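PDB 6YHH: beta-N-acetylglucosaminidase-like protein Glycoside hydrolase family 20 from Flavobacterium johnsoniae, which probably releases N-acetylglucosamine residues from chitin-derived oligosaccharides as a family 20 beta-N-acetylhexosaminidase with a TIM-barrel catalytic domain. Local coordinates for residues H156-D161 with M450-A455; L167-A172 with F496-L501; D415-V420 with W465-A470; T459-V464 with G502-K507. All coordinates share one frame; numbering follows the deposited sequence.

Interaction 1. Residues H156-D161 with M450-A455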
loop_
_atom_site.group_PDB
_atom_site.type_symbol
_atom_site.label_atom_id
_atom_site.label_comp_id
_atom_site.label_asym_id
_atom_site.label_seq_id
_atom_site.Cartn_x
_atom_site.Cartn_y
_atom_site.Cartn_z
ATOM N N HIS A 156 15.773 1.838 7.540
ATOM C CA HIS A 156 14.447 2.382 7.311
ATOM C C HIS A 156 13.413 1.456 7.905
ATOM O O HIS A 156 13.320 0.307 7.557
ATOM C CB HIS A 156 14.065 2.556 5.826
ATOM C CG HIS A 156 14.684 3.759 5.176
ATOM N ND1 HIS A 156 15.967 3.749 4.682
ATOM C CD2 HIS A 156 14.223 5.020 4.998
ATOM C CE1 HIS A 156 16.254 4.942 4.183
ATOM N NE2 HIS A 156 15.221 5.726 4.354
ATOM N N PHE A 157 12.652 2.018 8.831
ATOM C CA PHE A 157 11.579 1.304 9.474
ATOM C C PHE A 157 10.607 0.863 8.402
ATOM O O PHE A 157 10.222 1.665 7.487
ATOM C CB PHE A 157 10.930 2.120 10.569
ATOM C CG PHE A 157 9.754 1.449 11.229
ATOM C CD1 PHE A 157 9.983 0.374 12.095
ATOM C CD2 PHE A 157 8.437 1.899 11.051
ATOM C CE1 PHE A 157 8.963 -0.305 12.694
ATOM C CE2 PHE A 157 7.399 1.210 11.677
ATOM C CZ PHE A 157 7.669 0.142 12.548
ATOM N N GLN A 158 10.158 -0.374 8.533
ATOM C CA GLN A 158 9.172 -0.943 7.620
ATOM C C GLN A 158 7.895 -1.261 8.418
ATOM O O GLN A 158 7.866 -2.208 9.230
ATOM C CB GLN A 158 9.679 -2.179 6.957
ATOM C CG GLN A 158 11.043 -2.023 6.294
ATOM C CD GLN A 158 10.997 -1.066 5.116
ATOM O OE1 GLN A 158 10.041 -0.987 4.405
ATOM N NE2 GLN A 158 12.067 -0.322 4.972
ATOM N N PRO A 159 6.842 -0.495 8.175
ATOM C CA PRO A 159 5.609 -0.665 8.977
ATOM C C PRO A 159 4.967 -2.075 8.817
ATOM O O PRO A 159 5.290 -2.858 7.922
ATOM C CB PRO A 159 4.676 0.405 8.412
ATOM C CG PRO A 159 5.586 1.480 8.032
ATOM C CD PRO A 159 6.697 0.678 7.307
ATOM N N VAL A 160 4.028 -2.324 9.743
ATOM C CA VAL A 160 3.316 -3.590 9.785
ATOM C C VAL A 160 2.829 -4.002 8.431
ATOM O O VAL A 160 2.937 -5.206 8.069
ATOM C CB VAL A 160 2.175 -3.509 10.804
ATOM C CG1 VAL A 160 1.207 -4.650 10.613
ATOM C CG2 VAL A 160 2.727 -3.413 12.204
ATOM N N ASP A 161 2.266 -3.079 7.621
ATOM C CA ASP A 161 1.733 -3.486 6.315
ATOM C C ASP A 161 2.799 -4.079 5.377
ATOM O O ASP A 161 2.523 -4.982 4.579
ATOM C CB ASP A 161 0.955 -2.366 5.599
ATOM C CG ASP A 161 1.795 -1.128 5.321
ATOM O OD1 ASP A 161 2.336 -0.582 6.215
ATOM O OD2 ASP A 161 1.816 -0.711 4.165
ATOM N N MET A 450 17.586 -8.227 2.824
ATOM C CA MET A 450 17.189 -6.871 2.437
ATOM C C MET A 450 17.528 -5.830 3.479
ATOM O O MET A 450 16.701 -5.463 4.344
ATOM C CB MET A 450 15.718 -6.745 2.087
ATOM C CG MET A 450 15.415 -5.380 1.431
ATOM S SD MET A 450 16.352 -5.100 -0.084
ATOM C CE MET A 450 16.284 -3.302 -0.119
ATOM N N TRP A 451 18.780 -5.414 3.445
ATOM C CA TRP A 451 19.292 -4.258 4.171
ATOM C C TRP A 451 18.613 -2.975 3.625
ATOM O O TRP A 451 18.389 -2.863 2.421
ATOM C CB TRP A 451 20.764 -4.161 4.099
ATOM C CG TRP A 451 21.473 -5.392 4.543
ATOM C CD1 TRP A 451 21.987 -6.373 3.754
ATOM C CD2 TRP A 451 21.542 -5.891 5.880
ATOM N NE1 TRP A 451 22.468 -7.426 4.531
ATOM C CE2 TRP A 451 22.150 -7.166 5.827
ATOM C CE3 TRP A 451 21.131 -5.401 7.090
ATOM C CZ2 TRP A 451 22.476 -7.884 6.982
ATOM C CZ3 TRP A 451 21.446 -6.099 8.233
ATOM C CH2 TRP A 451 22.088 -7.318 8.188
ATOM N N THR A 452 18.241 -2.052 4.526
ATOM C CA THR A 452 17.380 -0.918 4.117
ATOM C C THR A 452 17.963 0.476 4.207
ATOM O O THR A 452 17.194 1.446 4.167
ATOM C CB THR A 452 16.022 -1.010 4.810
ATOM O OG1 THR A 452 16.170 -0.981 6.246
ATOM C CG2 THR A 452 15.252 -2.207 4.408
ATOM N N GLU A 453 19.288 0.609 4.114
ATOM C CA GLU A 453 19.881 1.935 3.978
ATOM C C GLU A 453 19.230 2.751 2.890
ATOM O O GLU A 453 19.003 3.979 3.071
ATOM C CB GLU A 453 21.339 1.876 3.654
ATOM C CG GLU A 453 22.259 1.323 4.751
ATOM C CD GLU A 453 22.459 -0.143 4.839
ATOM O OE1 GLU A 453 21.608 -0.923 4.318
ATOM O OE2 GLU A 453 23.547 -0.510 5.394
ATOM N N LEU A 454 18.963 2.105 1.724
ATOM C CA LEU A 454 18.522 2.772 0.562
ATOM C C LEU A 454 17.135 2.316 0.056
ATOM O O LEU A 454 16.875 2.374 -1.145
ATOM C CB LEU A 454 19.550 2.631 -0.580
ATOM C CG LEU A 454 20.989 3.060 -0.234
ATOM C CD1 LEU A 454 22.017 2.760 -1.376
ATOM C CD2 LEU A 454 21.055 4.551 0.220
ATOM N N ALA A 455 16.306 1.848 0.966
ATOM C CA ALA A 455 14.934 1.425 0.631
ATOM C C ALA A 455 13.974 1.904 1.690
ATOM O O ALA A 455 14.038 1.486 2.829
ATOM C CB ALA A 455 14.865 -0.047 0.466
#
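His-156 and Thr-452 join two loops at the C-terminal ends of neighbouring parallel strands, 146-152 and 443-450, of the TIM barrel, the end at which such barrels carry their active sites. Two bonds tie the pair. The backbone N of His-156 donates to Thr-452 OG1 at 3.1 Å, almost straight at 173°, and ND1 of the same histidine reaches Thr-452 O at 2.7 Å. This second bond lies in the imidazole plane and meets the carbonyl nearly along the C=O axis, so it fixes the rotation of the ring as well as its position. Beside it, CE1 of His-156 lies 3.1 Å from Glu-453 O at the ring edge, while the carbonyl carbon of Ala-455 covers part of one face. The carbonyls of Thr-452, Glu-453 and Ala-455 all belong to the type I beta turn 452-455, which brings them together round the ring.

A second shell steadies both partners. Thr-452 OG1 also bonds the carbonyl of Asp-152, at the end of the first strand, and Phe-553 meets the histidine ring at about a right angle. Within the same turn, Glu-453 OE2 hydrogen-bonds a Tris molecule, probably from the crystallisation liquor. Gln-158 folds back through its bent chi2 (-66°), bringing NE2 above the carbonyl plane of His-156, 2.9 Å from its O. A weak bond of 3.4 Å links Gln-158 NE2 to Ala-455 O.

Interaction 2. Residues L167-A172 with F496-L501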
loop_
_atom_site.group_PDB
_atom_site.type_symbol
_atom_site.label_atom_id
_atom_site.label_comp_id
_atom_site.label_asym_id
_atom_site.label_seq_id
_atom_site.Cartn_x
_atom_site.Cartn_y
_atom_site.Cartn_z
ATOM N N LEU A 167 5.336 -11.337 4.016
ATOM C CA LEU A 167 5.088 -12.677 4.492
ATOM C C LEU A 167 4.194 -13.391 3.483
ATOM O O LEU A 167 4.435 -14.579 3.163
ATOM C CB LEU A 167 4.421 -12.643 5.885
ATOM C CG LEU A 167 5.412 -12.291 6.974
ATOM C CD1 LEU A 167 4.705 -11.918 8.315
ATOM C CD2 LEU A 167 6.466 -13.366 7.186
ATOM N N ASP A 168 3.168 -12.720 2.919
ATOM C CA ASP A 168 2.370 -13.380 1.863
ATOM C C ASP A 168 3.236 -13.737 0.661
ATOM O O ASP A 168 3.043 -14.818 0.071
ATOM C CB ASP A 168 1.206 -12.492 1.438
ATOM C CG ASP A 168 0.117 -12.406 2.524
ATOM O OD1 ASP A 168 -0.413 -13.495 2.867
ATOM O OD2 ASP A 168 -0.197 -11.326 2.958
ATOM N N ALA A 169 4.145 -12.845 0.277
ATOM C CA ALA A 169 4.981 -13.095 -0.896
ATOM C C ALA A 169 5.906 -14.332 -0.620
ATOM O O ALA A 169 6.196 -15.157 -1.531
ATOM C CB ALA A 169 5.803 -11.898 -1.284
ATOM N N LEU A 170 6.446 -14.384 0.585
ATOM C CA LEU A 170 7.329 -15.518 1.003
ATOM C C LEU A 170 6.525 -16.840 0.845
ATOM O O LEU A 170 6.987 -17.744 0.184
ATOM C CB LEU A 170 7.820 -15.418 2.446
ATOM C CG LEU A 170 8.909 -14.366 2.697
ATOM C CD1 LEU A 170 9.431 -14.530 4.119
ATOM C CD2 LEU A 170 9.994 -14.197 1.728
ATOM N N ALA A 171 5.307 -16.849 1.346
ATOM C CA ALA A 171 4.502 -18.072 1.162
ATOM C C ALA A 171 4.253 -18.392 -0.275
ATOM O O ALA A 171 4.270 -19.544 -0.670
ATOM C CB ALA A 171 3.221 -18.026 1.994
ATOM N N ALA A 172 3.975 -17.376 -1.080
ATOM C CA ALA A 172 3.721 -17.565 -2.486
ATOM C C ALA A 172 4.872 -18.210 -3.198
ATOM O O ALA A 172 4.684 -18.962 -4.212
ATOM C CB ALA A 172 3.408 -16.213 -3.114
ATOM N N PHE A 496 4.199 -10.642 -11.716
ATOM C CA PHE A 496 2.871 -10.090 -11.914
ATOM C C PHE A 496 1.874 -10.574 -10.888
ATOM O O PHE A 496 1.189 -9.756 -10.241
ATOM C CB PHE A 496 2.473 -10.435 -13.316
ATOM C CG PHE A 496 1.003 -10.586 -13.597
ATOM C CD1 PHE A 496 0.128 -9.568 -13.367
ATOM C CD2 PHE A 496 0.543 -11.693 -14.290
ATOM C CE1 PHE A 496 -1.201 -9.697 -13.640
ATOM C CE2 PHE A 496 -0.813 -11.856 -14.636
ATOM C CZ PHE A 496 -1.688 -10.812 -14.341
ATOM N N ARG A 497 1.811 -11.885 -10.653
ATOM C CA ARG A 497 0.808 -12.422 -9.727
ATOM C C ARG A 497 1.032 -12.056 -8.273
ATOM O O ARG A 497 0.113 -12.068 -7.470
ATOM C CB ARG A 497 0.590 -13.906 -9.970
ATOM C CG ARG A 497 -0.085 -14.200 -11.305
ATOM C CD ARG A 497 -1.481 -13.553 -11.455
ATOM N NE ARG A 497 -2.146 -14.066 -12.684
ATOM C CZ ARG A 497 -3.299 -13.576 -13.127
ATOM N NH1 ARG A 497 -3.914 -12.599 -12.452
ATOM N NH2 ARG A 497 -3.830 -14.006 -14.271
ATOM N N LEU A 498 2.279 -11.685 -7.906
ATOM C CA LEU A 498 2.501 -11.198 -6.558
ATOM C C LEU A 498 1.716 -9.903 -6.286
ATOM O O LEU A 498 1.460 -9.589 -5.102
ATOM C CB LEU A 498 4.006 -10.996 -6.269
ATOM C CG LEU A 498 4.924 -12.186 -6.240
ATOM C CD1 LEU A 498 6.369 -11.728 -6.179
ATOM C CD2 LEU A 498 4.605 -13.045 -5.019
ATOM N N GLU A 499 1.299 -9.186 -7.329
ATOM C CA GLU A 499 0.602 -7.919 -7.087
ATOM C C GLU A 499 -0.702 -8.101 -6.371
ATOM O O GLU A 499 -1.167 -7.196 -5.668
ATOM C CB GLU A 499 0.342 -7.158 -8.372
ATOM C CG GLU A 499 1.578 -6.578 -9.063
ATOM C CD GLU A 499 1.222 -5.577 -10.107
ATOM O OE1 GLU A 499 0.519 -5.941 -11.041
ATOM O OE2 GLU A 499 1.561 -4.389 -9.853
ATOM N N GLU A 500 -1.321 -9.281 -6.511
ATOM C CA GLU A 500 -2.552 -9.515 -5.789
ATOM C C GLU A 500 -2.390 -9.566 -4.289
ATOM O O GLU A 500 -3.377 -9.479 -3.587
ATOM C CB GLU A 500 -3.260 -10.790 -6.293
ATOM C CG GLU A 500 -2.602 -12.065 -5.783
ATOM C CD GLU A 500 -2.986 -13.346 -6.528
ATOM O OE1 GLU A 500 -3.618 -13.262 -7.604
ATOM O OE2 GLU A 500 -2.563 -14.411 -6.011
ATOM N N LEU A 501 -1.167 -9.722 -3.824
ATOM C CA LEU A 501 -0.876 -9.773 -2.409
ATOM C C LEU A 501 -0.454 -8.366 -1.890
ATOM O O LEU A 501 -0.077 -8.211 -0.731
ATOM C CB LEU A 501 0.305 -10.753 -2.193
ATOM C CG LEU A 501 0.021 -12.162 -2.706
ATOM C CD1 LEU A 501 1.273 -13.045 -2.590
ATOM C CD2 LEU A 501 -1.197 -12.782 -2.075
HETATM O O HOH W 1 -1.246 -9.216 1.482
#
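Leu-501 points its side chain into the side of helix 160-172, where its CD1 comes to 3.7 Å from Asp-168 O and 3.9 Å from Ala-172 CB. Leu-498, one 3-10 turn earlier, approaches the same helix by a different branch: its CD2 lies 3.9 Å from Ala-172 CB and 4.1 Å from Ala-169 CB. Both leucines hold CG anti to the carbonyl carbon (chi1 -65° in Leu-498, -58° in Leu-501), and with one 3-10 step between them both methyls reach Ala-172 CB. The alanines are short enough to let the backbones approach, helix 160-172 on one side and, on the other, the 3-10 segment 499-501 that comes after helix 484-497.

Asp-168 turns its polar end to the margin of this apolar patch. A water donates to its OD2 at 2.8 Å and to Leu-501 O at 2.7 Å, bridging the segments; Tyr-219 OH hydrogen-bonds the same OD2, and Arg-223 forms a salt bridge with OD1. Glu-499 forms a salt bridge with Arg-514 of the second subunit. Methyl groups make the direct contact, which suggests that the interior rests on their fit, with the directional bonds left to the carboxylate and its water.

Interaction 3. Residues D415-V420 with W465-A470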
loop_
_atom_site.group_PDB
_atom_site.type_symbol
_atom_site.label_atom_id
_atom_site.label_comp_id
_atom_site.label_asym_id
_atom_site.label_seq_id
_atom_site.Cartn_x
_atom_site.Cartn_y
_atom_site.Cartn_z
ATOM N N ASP A 415 20.053 -6.055 -1.602
ATOM C CA ASP A 415 20.123 -4.633 -1.468
ATOM C C ASP A 415 21.143 -3.967 -2.333
ATOM O O ASP A 415 21.028 -2.759 -2.593
ATOM C CB ASP A 415 20.376 -4.269 0.016
ATOM C CG ASP A 415 21.691 -4.782 0.503
ATOM O OD1 ASP A 415 21.913 -5.998 0.363
ATOM O OD2 ASP A 415 22.522 -3.981 1.045
ATOM N N LEU A 416 22.174 -4.722 -2.814
ATOM C CA LEU A 416 23.281 -4.121 -3.545
ATOM C C LEU A 416 22.974 -3.940 -5.026
ATOM O O LEU A 416 23.813 -3.524 -5.798
ATOM C CB LEU A 416 24.525 -5.017 -3.300
ATOM C CG LEU A 416 24.918 -5.046 -1.794
ATOM C CD1 LEU A 416 26.171 -5.956 -1.633
ATOM C CD2 LEU A 416 25.068 -3.703 -1.114
ATOM N N MET A 417 21.784 -4.386 -5.417
ATOM C CA MET A 417 21.253 -4.138 -6.771
ATOM C C MET A 417 21.959 -4.896 -7.882
ATOM O O MET A 417 21.968 -4.464 -9.063
ATOM C CB MET A 417 21.129 -2.626 -7.099
ATOM C CG MET A 417 20.420 -1.829 -5.990
ATOM S SD MET A 417 18.904 -2.579 -5.381
ATOM C CE MET A 417 17.838 -2.367 -6.776
ATOM N N TYR A 418 22.533 -6.015 -7.526
ATOM C CA TYR A 418 23.173 -6.910 -8.564
ATOM C C TYR A 418 22.139 -7.578 -9.453
ATOM O O TYR A 418 20.966 -7.746 -9.124
ATOM C CB TYR A 418 24.024 -7.952 -7.840
ATOM C CG TYR A 418 25.136 -7.475 -6.933
ATOM C CD1 TYR A 418 25.975 -6.473 -7.292
ATOM C CD2 TYR A 418 25.390 -8.113 -5.725
ATOM C CE1 TYR A 418 27.022 -6.073 -6.519
ATOM C CE2 TYR A 418 26.443 -7.731 -4.926
ATOM C CZ TYR A 418 27.253 -6.714 -5.307
ATOM O OH TYR A 418 28.342 -6.327 -4.521
ATOM N N PRO A 419 22.595 -8.016 -10.646
ATOM C CA PRO A 419 21.685 -8.725 -11.547
ATOM C C PRO A 419 21.147 -10.016 -10.947
ATOM O O PRO A 419 21.873 -10.684 -10.159
ATOM C CB PRO A 419 22.577 -9.041 -12.758
ATOM C CG PRO A 419 23.759 -8.155 -12.608
ATOM C CD PRO A 419 23.971 -7.933 -11.121
ATOM N N VAL A 420 19.925 -10.373 -11.341
ATOM C CA VAL A 420 19.259 -11.559 -10.826
ATOM C C VAL A 420 20.127 -12.822 -10.988
ATOM O O VAL A 420 20.139 -13.673 -10.122
ATOM C CB VAL A 420 17.844 -11.732 -11.329
ATOM C CG1 VAL A 420 17.849 -12.078 -12.865
ATOM C CG2 VAL A 420 17.078 -12.775 -10.575
ATOM N N TRP A 465 11.626 -7.824 -4.809
ATOM C CA TRP A 465 10.882 -8.602 -5.845
ATOM C C TRP A 465 11.083 -7.973 -7.183
ATOM O O TRP A 465 11.028 -6.726 -7.308
ATOM C CB TRP A 465 9.387 -8.634 -5.489
ATOM C CG TRP A 465 9.158 -9.139 -4.060
ATOM C CD1 TRP A 465 8.824 -8.389 -2.927
ATOM C CD2 TRP A 465 9.310 -10.497 -3.596
ATOM N NE1 TRP A 465 8.796 -9.221 -1.820
ATOM C CE2 TRP A 465 9.081 -10.510 -2.214
ATOM C CE3 TRP A 465 9.694 -11.720 -4.239
ATOM C CZ2 TRP A 465 9.210 -11.654 -1.455
ATOM C CZ3 TRP A 465 9.777 -12.869 -3.483
ATOM C CH2 TRP A 465 9.556 -12.821 -2.067
ATOM N N PRO A 466 11.274 -8.785 -8.257
ATOM C CA PRO A 466 11.119 -10.219 -8.235
ATOM C C PRO A 466 12.392 -11.015 -8.009
ATOM O O PRO A 466 12.355 -12.267 -8.065
ATOM C CB PRO A 466 10.587 -10.523 -9.631
ATOM C CG PRO A 466 11.343 -9.514 -10.471
ATOM C CD PRO A 466 11.393 -8.262 -9.609
ATOM N N ARG A 467 13.518 -10.408 -7.718
ATOM C CA ARG A 467 14.737 -11.167 -7.550
ATOM C C ARG A 467 14.689 -12.219 -6.460
ATOM O O ARG A 467 15.312 -13.305 -6.615
ATOM C CB ARG A 467 16.002 -10.302 -7.419
ATOM C CG ARG A 467 16.343 -9.480 -8.677
ATOM C CD ARG A 467 17.542 -8.530 -8.611
ATOM N NE ARG A 467 17.196 -7.493 -7.617
ATOM C CZ ARG A 467 18.012 -6.981 -6.737
ATOM N NH1 ARG A 467 19.300 -7.214 -6.779
ATOM N NH2 ARG A 467 17.503 -6.207 -5.782
ATOM N N THR A 468 14.015 -11.956 -5.347
ATOM C CA THR A 468 13.924 -12.931 -4.291
ATOM C C THR A 468 13.132 -14.195 -4.710
ATOM O O THR A 468 13.302 -15.244 -4.127
ATOM C CB THR A 468 13.404 -12.269 -3.022
ATOM O OG1 THR A 468 14.356 -11.213 -2.728
ATOM C CG2 THR A 468 13.299 -13.251 -1.878
ATOM N N ALA A 469 12.310 -14.052 -5.751
ATOM C CA ALA A 469 11.573 -15.224 -6.305
ATOM C C ALA A 469 12.514 -16.190 -6.973
ATOM O O ALA A 469 12.358 -17.402 -6.821
ATOM C CB ALA A 469 10.405 -14.807 -7.160
ATOM N N ALA A 470 13.556 -15.674 -7.652
ATOM C CA ALA A 470 14.611 -16.521 -8.201
ATOM C C ALA A 470 15.442 -17.187 -7.093
ATOM O O ALA A 470 15.789 -18.340 -7.182
ATOM C CB ALA A 470 15.463 -15.734 -9.177
HETATM O O HOH W 2 21.801 -7.419 -5.266
#
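The first turn of helix 467-476, in the catalytic TIM barrel, is anchored to the loop after strand 406-408 by Arg-467, which stretches across to Tyr-418 and Met-417. The cis-proline Pro-466 sits at the N-cap just before it. The arginine chain is extended at chi2 (177°) and then bends at chi3, which turns the guanidinium toward the loop backbone. NH1 donates to Tyr-418 O at 2.9 Å, arriving in the carbonyl plane on a lone pair, although the oxygen is tilted somewhat out of the guanidinium plane. The same NH1 gives a hydrogen bond of 2.9 Å to a water, which also accepts from Tyr-418 N at 2.8 Å, so one nitrogen engages both polar backbone groups of Tyr-418, the C=O directly and the N-H through water.

NH2 is held elsewhere, by the carbonyls of Arg-463 and Ile-414. The doubly bent side chain of Met-417 crosses the arginine at about a right angle, with SD 3.9 Å from NH2. Nearer the helix, the aliphatic stem of Arg-467 slides past Val-420, CG to CB at 3.8 Å, and Val-420 CG2 rests 3.6 Å from Ala-470 CB. The N-H of Val-420 is itself bonded to Asp-563.

The arginine is therefore buried with carbonyl oxygens and a water around its head, whose dipoles probably stabilise its positive charge, while its methylenes complete an apolar surface with valine and alanine.

Interaction 4. Residues T459-V464 with G502-K507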
loop_
_atom_site.group_PDB
_atom_site.type_symbol
_atom_site.label_atom_id
_atom_site.label_comp_id
_atom_site.label_asym_id
_atom_site.label_seq_id
_atom_site.Cartn_x
_atom_site.Cartn_y
_atom_site.Cartn_z
ATOM N N THR A 459 9.792 1.940 -1.589
ATOM C CA THR A 459 10.620 1.292 -2.581
ATOM C C THR A 459 11.087 -0.153 -2.199
ATOM O O THR A 459 11.639 -0.835 -3.052
ATOM C CB THR A 459 11.894 2.072 -2.994
ATOM O OG1 THR A 459 12.742 2.246 -1.859
ATOM C CG2 THR A 459 11.529 3.435 -3.469
ATOM N N PHE A 460 10.804 -0.567 -0.970
ATOM C CA PHE A 460 11.198 -1.870 -0.408
ATOM C C PHE A 460 10.867 -3.031 -1.358
ATOM O O PHE A 460 11.752 -3.789 -1.790
ATOM C CB PHE A 460 10.472 -2.117 0.910
ATOM C CG PHE A 460 10.927 -3.360 1.603
ATOM C CD1 PHE A 460 12.023 -3.308 2.445
ATOM C CD2 PHE A 460 10.249 -4.563 1.479
ATOM C CE1 PHE A 460 12.530 -4.408 3.077
ATOM C CE2 PHE A 460 10.706 -5.697 2.105
ATOM C CZ PHE A 460 11.825 -5.636 2.951
ATOM N N ASP A 461 9.604 -3.127 -1.773
ATOM C CA ASP A 461 9.203 -4.264 -2.615
ATOM C C ASP A 461 9.905 -4.269 -4.006
ATOM O O ASP A 461 10.259 -5.375 -4.503
ATOM C CB ASP A 461 7.702 -4.307 -2.813
ATOM C CG ASP A 461 6.925 -4.568 -1.568
ATOM O OD1 ASP A 461 7.509 -4.958 -0.586
ATOM O OD2 ASP A 461 5.651 -4.385 -1.645
ATOM N N SER A 462 10.197 -3.073 -4.568
ATOM C CA SER A 462 10.895 -3.000 -5.829
ATOM C C SER A 462 12.318 -3.544 -5.745
ATOM O O SER A 462 12.936 -3.920 -6.775
ATOM C CB SER A 462 10.956 -1.568 -6.375
ATOM O OG SER A 462 11.824 -0.736 -5.691
ATOM N N ARG A 463 12.890 -3.471 -4.571
ATOM C CA ARG A 463 14.237 -4.050 -4.335
ATOM C C ARG A 463 14.147 -5.573 -4.095
ATOM O O ARG A 463 14.953 -6.381 -4.621
ATOM C CB ARG A 463 14.916 -3.303 -3.165
ATOM C CG ARG A 463 15.656 -2.040 -3.631
ATOM C CD ARG A 463 14.849 -1.034 -4.424
ATOM N NE ARG A 463 15.720 0.012 -4.968
ATOM C CZ ARG A 463 15.550 0.560 -6.182
ATOM N NH1 ARG A 463 14.442 0.328 -6.898
ATOM N NH2 ARG A 463 16.473 1.440 -6.642
ATOM N N VAL A 464 13.204 -6.005 -3.271
ATOM C CA VAL A 464 13.088 -7.442 -2.912
ATOM C C VAL A 464 12.614 -8.300 -4.076
ATOM O O VAL A 464 13.158 -9.387 -4.281
ATOM C CB VAL A 464 12.197 -7.631 -1.673
ATOM C CG1 VAL A 464 12.068 -9.090 -1.284
ATOM C CG2 VAL A 464 12.830 -6.858 -0.543
ATOM N N GLY A 502 -0.582 -7.347 -2.722
ATOM C CA GLY A 502 -0.267 -5.968 -2.340
ATOM C C GLY A 502 1.143 -5.544 -2.627
ATOM O O GLY A 502 1.527 -4.395 -2.351
ATOM N N LEU A 503 1.961 -6.431 -3.178
ATOM C CA LEU A 503 3.364 -6.051 -3.410
ATOM C C LEU A 503 3.460 -4.895 -4.385
ATOM O O LEU A 503 2.718 -4.801 -5.376
ATOM C CB LEU A 503 4.209 -7.285 -3.933
ATOM C CG LEU A 503 4.740 -8.260 -2.858
ATOM C CD1 LEU A 503 5.392 -7.749 -1.629
ATOM C CD2 LEU A 503 3.526 -8.939 -2.236
ATOM N N THR A 504 4.362 -3.963 -4.137
ATOM C CA THR A 504 4.321 -2.643 -4.782
ATOM C C THR A 504 5.405 -2.505 -5.806
ATOM O O THR A 504 5.639 -1.415 -6.313
ATOM C CB THR A 504 4.555 -1.495 -3.791
ATOM O OG1 THR A 504 5.903 -1.505 -3.266
ATOM C CG2 THR A 504 3.603 -1.548 -2.587
ATOM N N HIS A 505 6.105 -3.590 -6.118
ATOM C CA HIS A 505 7.296 -3.465 -6.980
ATOM C C HIS A 505 7.037 -2.798 -8.346
ATOM O O HIS A 505 7.823 -1.982 -8.807
ATOM C CB HIS A 505 8.015 -4.790 -7.157
ATOM C CG HIS A 505 7.137 -5.914 -7.572
ATOM N ND1 HIS A 505 6.059 -6.321 -6.819
ATOM C CD2 HIS A 505 7.200 -6.761 -8.632
ATOM C CE1 HIS A 505 5.447 -7.308 -7.441
ATOM N NE2 HIS A 505 6.167 -7.647 -8.505
ATOM N N ILE A 506 5.925 -3.105 -8.962
ATOM C CA ILE A 506 5.566 -2.541 -10.268
ATOM C C ILE A 506 4.842 -1.209 -10.043
ATOM O O ILE A 506 5.162 -0.176 -10.680
ATOM C CB ILE A 506 4.689 -3.535 -11.094
ATOM C CG1 ILE A 506 5.449 -4.863 -11.301
ATOM C CG2 ILE A 506 4.386 -2.944 -12.453
ATOM C CD1 ILE A 506 4.571 -6.019 -11.693
ATOM N N LYS A 507 3.835 -1.185 -9.172
ATOM C CA LYS A 507 2.927 -0.017 -9.115
ATOM C C LYS A 507 3.548 1.230 -8.483
ATOM O O LYS A 507 3.236 2.357 -8.905
ATOM C CB LYS A 507 1.590 -0.403 -8.417
ATOM C CG LYS A 507 1.651 -0.643 -6.928
ATOM C CD LYS A 507 0.375 -1.266 -6.419
ATOM C CE LYS A 507 0.359 -1.380 -4.939
ATOM N NZ LYS A 507 -0.825 -2.181 -4.429
HETATM O O HOH W 3 7.309 -1.542 -0.918
HETATM O O HOH W 4 8.208 -0.660 -4.382
#
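Asp-461 and Thr-504 meet where the short helix 460-464 faces the loop leading to helix 507-517, and their side chains cross at about a right angle. This half of the contact is close-fitting. Asp-461 OD2 receives the N-H of Thr-504 on its anti lone pair (N to OD2 2.8 Å, 148°), and Arg-165 forms a salt bridge to the same oxygen. CD1 of Leu-503 presses against the carboxylate, 3.5 Å from Asp-461 CG. Further along, the chains come very close: the CA atoms of Ser-462 and His-505 are 3.8 Å apart, and His-505 CB lies 3.5 Å from Asp-461 O. Its chi1 of 51° places the ring between the backbone N and the carbonyl carbon, swung away from the helix, where NE2 bonds Ser-495 O.

The other half is looser and filled by water. One water accepts from Asp-461 N and a second, weakly, from Ser-462 N; each lies 2.7 Å from Thr-504 OG1, so a single hydroxyl is hydrogen-bonded to both. Ser-462 spends its hydroxyl within its own segment: OG donates in the carbonyl plane to Thr-459 O at 2.6 Å and accepts from Arg-463 NH1.

Amide groups in the opening turn of a helix lack acceptors from a preceding turn, and water commonly takes that place. The arrangement is a helix-to-loop docking in which an early-helix aspartate takes a loop N-H and waters, held by the loop threonine, occupy helix N-H groups.

In the fold
Interaction 1 is the one beside the active site: the side chain of Glu-453 is about 7 Å from that of Glu-317, the predicted proton donor, and about 3 Å from the bound Tris. The others lie away from it but connect back. Interaction 4 touches interaction 1 through Met-450 CE, 3.3 Å from Arg-463 CB, and interaction 3 does so where Asp-415 OD1 lies 3.4 Å from Trp-451 CD1. Trp-465 joins interaction 3 to interactions 2 and 4: its CZ2 is 3.4 Å from Ala-169 CB, and its NE1 is 3.7 Å from Leu-503 CD1. Helix 160-172 serves interactions 1 and 2, whose centres are 18 Å apart, and interactions 2 and 4 both reach the second subunit.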